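EccC5 (Mycobacterium xenopi RIVM700367, PDB 7B9F) is probably the FtsK/SpoIIIE-type ATPase component of the mycobacterial ESX-5 type VII secretion system, thought to power protein export across the inner membrane. Local coordinates at residues I21-P26 against V174-P179; V29-G34 against D185-P190. All coordinates share one frame; numbering follows the deposited sequence.

Contact 1. Residues I21-P26 against V174-P179; sequences IVLPTP and VTWGEP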
# COMPACT_ATOMS: atom_id res chain seq x y z
N ILE C 21 -10.69 20.08 -35.77
CA ILE C 21 -9.98 18.90 -36.23
C ILE C 21 -10.94 18.06 -37.05
O ILE C 21 -11.97 17.61 -36.55
CB ILE C 21 -9.43 18.08 -35.06
CG1 ILE C 21 -8.53 18.94 -34.18
CG2 ILE C 21 -8.67 16.88 -35.58
CD1 ILE C 21 -7.31 19.44 -34.89
N VAL C 22 -10.61 17.85 -38.33
CA VAL C 22 -11.40 16.95 -39.16
C VAL C 22 -11.04 15.51 -38.84
O VAL C 22 -9.87 15.16 -38.65
CB VAL C 22 -11.19 17.28 -40.65
CG1 VAL C 22 -11.82 18.62 -40.96
CG2 VAL C 22 -9.72 17.33 -40.99
N LEU C 23 -12.06 14.66 -38.74
CA LEU C 23 -11.85 13.25 -38.51
C LEU C 23 -11.31 12.58 -39.77
O LEU C 23 -11.53 13.06 -40.88
CB LEU C 23 -13.15 12.59 -38.08
CG LEU C 23 -13.65 13.00 -36.71
CD1 LEU C 23 -14.99 12.36 -36.41
CD2 LEU C 23 -12.63 12.61 -35.67
N PRO C 24 -10.58 11.47 -39.63
CA PRO C 24 -10.08 10.78 -40.81
C PRO C 24 -11.18 10.01 -41.54
O PRO C 24 -12.14 9.54 -40.93
CB PRO C 24 -9.02 9.82 -40.24
CG PRO C 24 -8.82 10.25 -38.83
CD PRO C 24 -10.12 10.81 -38.41
N THR C 25 -11.01 9.89 -42.84
CA THR C 25 -11.99 9.18 -43.66
C THR C 25 -11.84 7.67 -43.48
O THR C 25 -10.73 7.15 -43.62
CB THR C 25 -11.80 9.55 -45.12
OG1 THR C 25 -11.89 10.97 -45.27
CG2 THR C 25 -12.86 8.89 -45.96
N PRO C 26 -12.91 6.96 -43.18
CA PRO C 26 -12.82 5.51 -43.00
C PRO C 26 -12.52 4.80 -44.31
O PRO C 26 -12.72 5.33 -45.40
CB PRO C 26 -14.20 5.12 -42.48
CG PRO C 26 -14.74 6.36 -41.92
CD PRO C 26 -14.23 7.46 -42.77
N VAL C 174 -12.17 21.25 -28.83
CA VAL C 174 -11.95 20.75 -30.18
C VAL C 174 -13.29 20.49 -30.83
O VAL C 174 -14.21 19.94 -30.21
CB VAL C 174 -11.06 19.50 -30.16
CG1 VAL C 174 -9.67 19.86 -29.71
CG2 VAL C 174 -11.61 18.44 -29.25
N THR C 175 -13.45 20.94 -32.06
CA THR C 175 -14.67 20.72 -32.82
C THR C 175 -14.37 19.67 -33.87
O THR C 175 -13.65 19.93 -34.84
CB THR C 175 -15.16 22.02 -33.45
OG1 THR C 175 -14.04 22.73 -33.99
CG2 THR C 175 -15.84 22.87 -32.41
N TRP C 176 -14.93 18.48 -33.69
CA TRP C 176 -14.65 17.37 -34.60
C TRP C 176 -15.35 17.63 -35.92
O TRP C 176 -16.57 17.53 -36.03
CB TRP C 176 -15.10 16.06 -33.98
CG TRP C 176 -14.37 15.75 -32.74
CD1 TRP C 176 -14.90 15.62 -31.50
CD2 TRP C 176 -12.97 15.53 -32.61
NE1 TRP C 176 -13.92 15.32 -30.60
CE2 TRP C 176 -12.72 15.26 -31.25
CE3 TRP C 176 -11.89 15.52 -33.50
CZ2 TRP C 176 -11.45 15.00 -30.77
CZ3 TRP C 176 -10.64 15.26 -33.02
CH2 TRP C 176 -10.42 15.01 -31.67
N GLY C 177 -14.56 18.00 -36.93
CA GLY C 177 -15.12 18.15 -38.26
C GLY C 177 -15.65 16.83 -38.79
O GLY C 177 -15.06 15.77 -38.58
N GLU C 178 -16.79 16.91 -39.45
CA GLU C 178 -17.41 15.76 -40.08
C GLU C 178 -16.48 15.23 -41.16
O GLU C 178 -16.07 16.01 -42.04
CB GLU C 178 -18.75 16.19 -40.67
CG GLU C 178 -19.71 15.11 -41.17
CD GLU C 178 -19.71 13.83 -40.36
OE1 GLU C 178 -19.82 13.90 -39.11
OE2 GLU C 178 -19.59 12.76 -40.97
N PRO C 179 -16.09 13.96 -41.14
CA PRO C 179 -15.16 13.46 -42.15
C PRO C 179 -15.81 13.43 -43.52
O PRO C 179 -16.90 12.87 -43.70
CB PRO C 179 -14.82 12.05 -41.65
CG PRO C 179 -15.97 11.66 -40.84
CD PRO C 179 -16.45 12.91 -40.17

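Contact 2. Residues V29-G34 against D185-P190; sequences VPPPEG and DIELEP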
# COMPACT_ATOMS: atom_id res chain seq x y z
N VAL C 29 -14.39 -0.99 -48.84
CA VAL C 29 -14.11 -2.33 -49.35
C VAL C 29 -15.27 -2.79 -50.24
O VAL C 29 -16.44 -2.57 -49.91
CB VAL C 29 -13.81 -3.29 -48.19
CG1 VAL C 29 -15.02 -3.53 -47.31
CG2 VAL C 29 -13.28 -4.61 -48.71
N PRO C 30 -14.99 -3.36 -51.41
CA PRO C 30 -16.06 -3.88 -52.26
C PRO C 30 -16.52 -5.25 -51.80
O PRO C 30 -15.70 -6.10 -51.43
CB PRO C 30 -15.40 -3.95 -53.64
CG PRO C 30 -13.96 -4.15 -53.35
CD PRO C 30 -13.68 -3.39 -52.09
N PRO C 31 -17.83 -5.50 -51.79
CA PRO C 31 -18.31 -6.82 -51.41
C PRO C 31 -18.06 -7.83 -52.51
O PRO C 31 -17.95 -7.46 -53.70
CB PRO C 31 -19.82 -6.60 -51.19
CG PRO C 31 -20.14 -5.44 -52.05
CD PRO C 31 -18.93 -4.56 -52.05
N PRO C 32 -17.93 -9.11 -52.18
CA PRO C 32 -17.78 -10.14 -53.21
C PRO C 32 -19.10 -10.43 -53.91
O PRO C 32 -20.18 -10.02 -53.47
CB PRO C 32 -17.29 -11.36 -52.43
CG PRO C 32 -17.86 -11.16 -51.06
CD PRO C 32 -17.82 -9.67 -50.82
N GLU C 33 -19.01 -11.15 -55.04
CA GLU C 33 -20.20 -11.44 -55.85
C GLU C 33 -20.19 -12.89 -56.36
O GLU C 33 -19.82 -13.17 -57.50
CB GLU C 33 -20.32 -10.43 -56.99
CG GLU C 33 -19.06 -10.20 -57.84
CD GLU C 33 -18.18 -9.08 -57.34
OE1 GLU C 33 -18.42 -8.58 -56.23
OE2 GLU C 33 -17.23 -8.70 -58.06
N GLY C 34 -20.65 -13.81 -55.51
CA GLY C 34 -21.04 -15.16 -55.92
C GLY C 34 -20.06 -16.05 -56.65
O GLY C 34 -18.88 -15.70 -56.81
N ASP C 185 -22.84 2.93 -47.02
CA ASP C 185 -22.93 2.01 -45.89
C ASP C 185 -22.68 0.57 -46.28
O ASP C 185 -22.45 -0.26 -45.39
CB ASP C 185 -24.30 2.15 -45.24
CG ASP C 185 -24.47 3.48 -44.54
OD1 ASP C 185 -23.46 4.04 -44.08
OD2 ASP C 185 -25.62 3.97 -44.46
N ILE C 186 -22.72 0.23 -47.56
CA ILE C 186 -22.35 -1.12 -47.97
C ILE C 186 -20.86 -1.23 -48.24
O ILE C 186 -20.27 -2.30 -48.04
CB ILE C 186 -23.20 -1.56 -49.17
CG1 ILE C 186 -23.06 -3.06 -49.41
CG2 ILE C 186 -22.86 -0.77 -50.42
CD1 ILE C 186 -23.62 -3.90 -48.30
N GLU C 187 -20.21 -0.15 -48.65
CA GLU C 187 -18.78 -0.16 -48.90
C GLU C 187 -17.96 0.07 -47.64
O GLU C 187 -16.75 -0.13 -47.66
CB GLU C 187 -18.41 0.89 -49.94
CG GLU C 187 -18.86 0.56 -51.35
CD GLU C 187 -18.02 -0.52 -52.00
OE1 GLU C 187 -16.78 -0.48 -51.83
OE2 GLU C 187 -18.58 -1.39 -52.68
N LEU C 188 -18.60 0.50 -46.55
CA LEU C 188 -17.88 0.90 -45.35
C LEU C 188 -17.23 -0.30 -44.69
O LEU C 188 -17.89 -1.30 -44.40
CB LEU C 188 -18.82 1.58 -44.38
CG LEU C 188 -18.21 2.02 -43.05
CD1 LEU C 188 -17.03 2.92 -43.31
CD2 LEU C 188 -19.25 2.74 -42.23
N GLU C 189 -15.93 -0.20 -44.45
CA GLU C 189 -15.21 -1.26 -43.78
C GLU C 189 -15.63 -1.30 -42.32
O GLU C 189 -15.83 -0.24 -41.71
CB GLU C 189 -13.70 -1.02 -43.94
CG GLU C 189 -12.73 -2.06 -43.38
CD GLU C 189 -12.61 -2.08 -41.88
OE1 GLU C 189 -12.75 -1.00 -41.27
OE2 GLU C 189 -12.40 -3.16 -41.31
N PRO C 190 -15.80 -2.48 -41.73
CA PRO C 190 -16.42 -2.56 -40.40
C PRO C 190 -15.60 -1.93 -39.29
O PRO C 190 -16.14 -1.15 -38.50
CB PRO C 190 -16.59 -4.06 -40.18
CG PRO C 190 -16.67 -4.62 -41.53
CD PRO C 190 -15.73 -3.81 -42.36

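Contact 1. Residues I21-P26 against V174-P179
Ile21 and Trp176 pair as neighbours in a short two-stranded parallel sheet, formed where the N-terminal strand 19-22 runs beside strand 174-177, separate from the large mixed sheet of the chain. Three backbone hydrogen bonds zip the strands together. Ile21 is gripped through both its polar backbone atoms: its N gives to Thr175 O at 3.1 Å, and its O receives Gly177 N. The third bond, from Leu23 N to Gly177 O at 3.2 Å, is nearly straight, with an N-H...O angle of 169°, and carries the pairing one residue beyond the end of strand 19-22. Trp176 CA adds a CA-H...O contact to Ile21 O.

On the face bearing Ile21 and Trp176, the two side chains lie side by side and point the same way. The CG2 branch of Ile21, anti to the backbone N, reaches Trp176 CZ3 on the benzo part of the indole at 3.6 Å. The Leu23 side chain crosses that of Trp176 at about a right angle, Leu23 CD2 coming within 3.7 Å of Trp176 CE3. Val174 CG2 sits over one face of the ring, offset toward its rim, while NE1 bonds to Gln203 O and Phe199 packs edge-to-face, so the indole is held from several directions. Further along, Leu23 lies alongside Pro179, with Leu23 CB 3.9 Å from Pro179 CD, and Pro179 CB approaches the carbonyl oxygens of Leu23 and Pro24.

Helix 97-132 touches Ile21 and Pro24, and helix 190-202 meets Leu23 and Pro179, so both helices pack against this strand pair. The bonding, in which both polar atoms of Ile21 go to the residues flanking its partner Trp176, is that of a parallel beta bridge.

Contact 2. Residues V29-G34 against D185-P190
Val29 and Glu187 join two irregular segments beside the start of helix 190-202: the proline-rich run that follows strand 19-22 and the turn that leads into the helix. A single hydrogen bond ties them, from Val29 N to Glu187 O at 2.8 Å, with the donor in the carbonyl plane and an N-H...O angle of 158°. In the reverse direction, Glu187 CA makes a CA-H...O contact with Val29 O at 3.5 Å, so the two backbones meet through both residues.

The side chain of Glu187 adds most of the side-chain contact with the prolines. Its CG stands anti to the carbonyl carbon, and a further bend at chi2 (-75°) curls the carboxylate over the Val29-Pro30 peptide. OE2 of Glu187 reaches Pro31 CD at 3.3 Å, with the glutamate chain crossing the proline ring at about a right angle. OE1 lies over the Val29 carbonyl and faces Val29 O; both are acceptors, and no hydrogen bond forms. Val29 takes part through CG1, the branch held between its backbone N and carbonyl carbon (chi1 66°); Val29 CG1 lies 3.8 Å from Glu187 O and 4.2 Å from Glu189 CA.

Glu189 occupies the N-cap position of the helix, and its carboxylate is engaged there: OE1 accepts from Thr192 N and OE2 from Val191 N, with Arg104 of helix 97-132 forming a salt bridge to OE2. Other protein chains of the assembly pack on Val29 and Pro190.

Chemically, the contact is sparse. The amide of Val29 gives the one hydrogen bond between the segments. The Glu187 carboxylate sits beside Val29 O, Pro30 N and Pro31 CD, none of which has a polar hydrogen to offer, and so probably adds little directional hold.

Contact 1 and contact 2 follow one another along the same two parts of the chain: 21-26 leads on to 29-34 as 174-179 leads on to 185-190, with contact centres about 23 Å apart. They touch directly where Pro26 CB of the first meets Leu188 CD1 of the second at 3.7 Å. The two helices link them further: both 97-132 and 190-202 touch contact 1, and contact 2 sits at the start of 190-202. Parallel strand pairing thus gives way to a sparser contact between irregular segments farther out. The centre of contact 1 is about 28 Å from the centre of the chain, and the centre of contact 2 is about 46 Å from it.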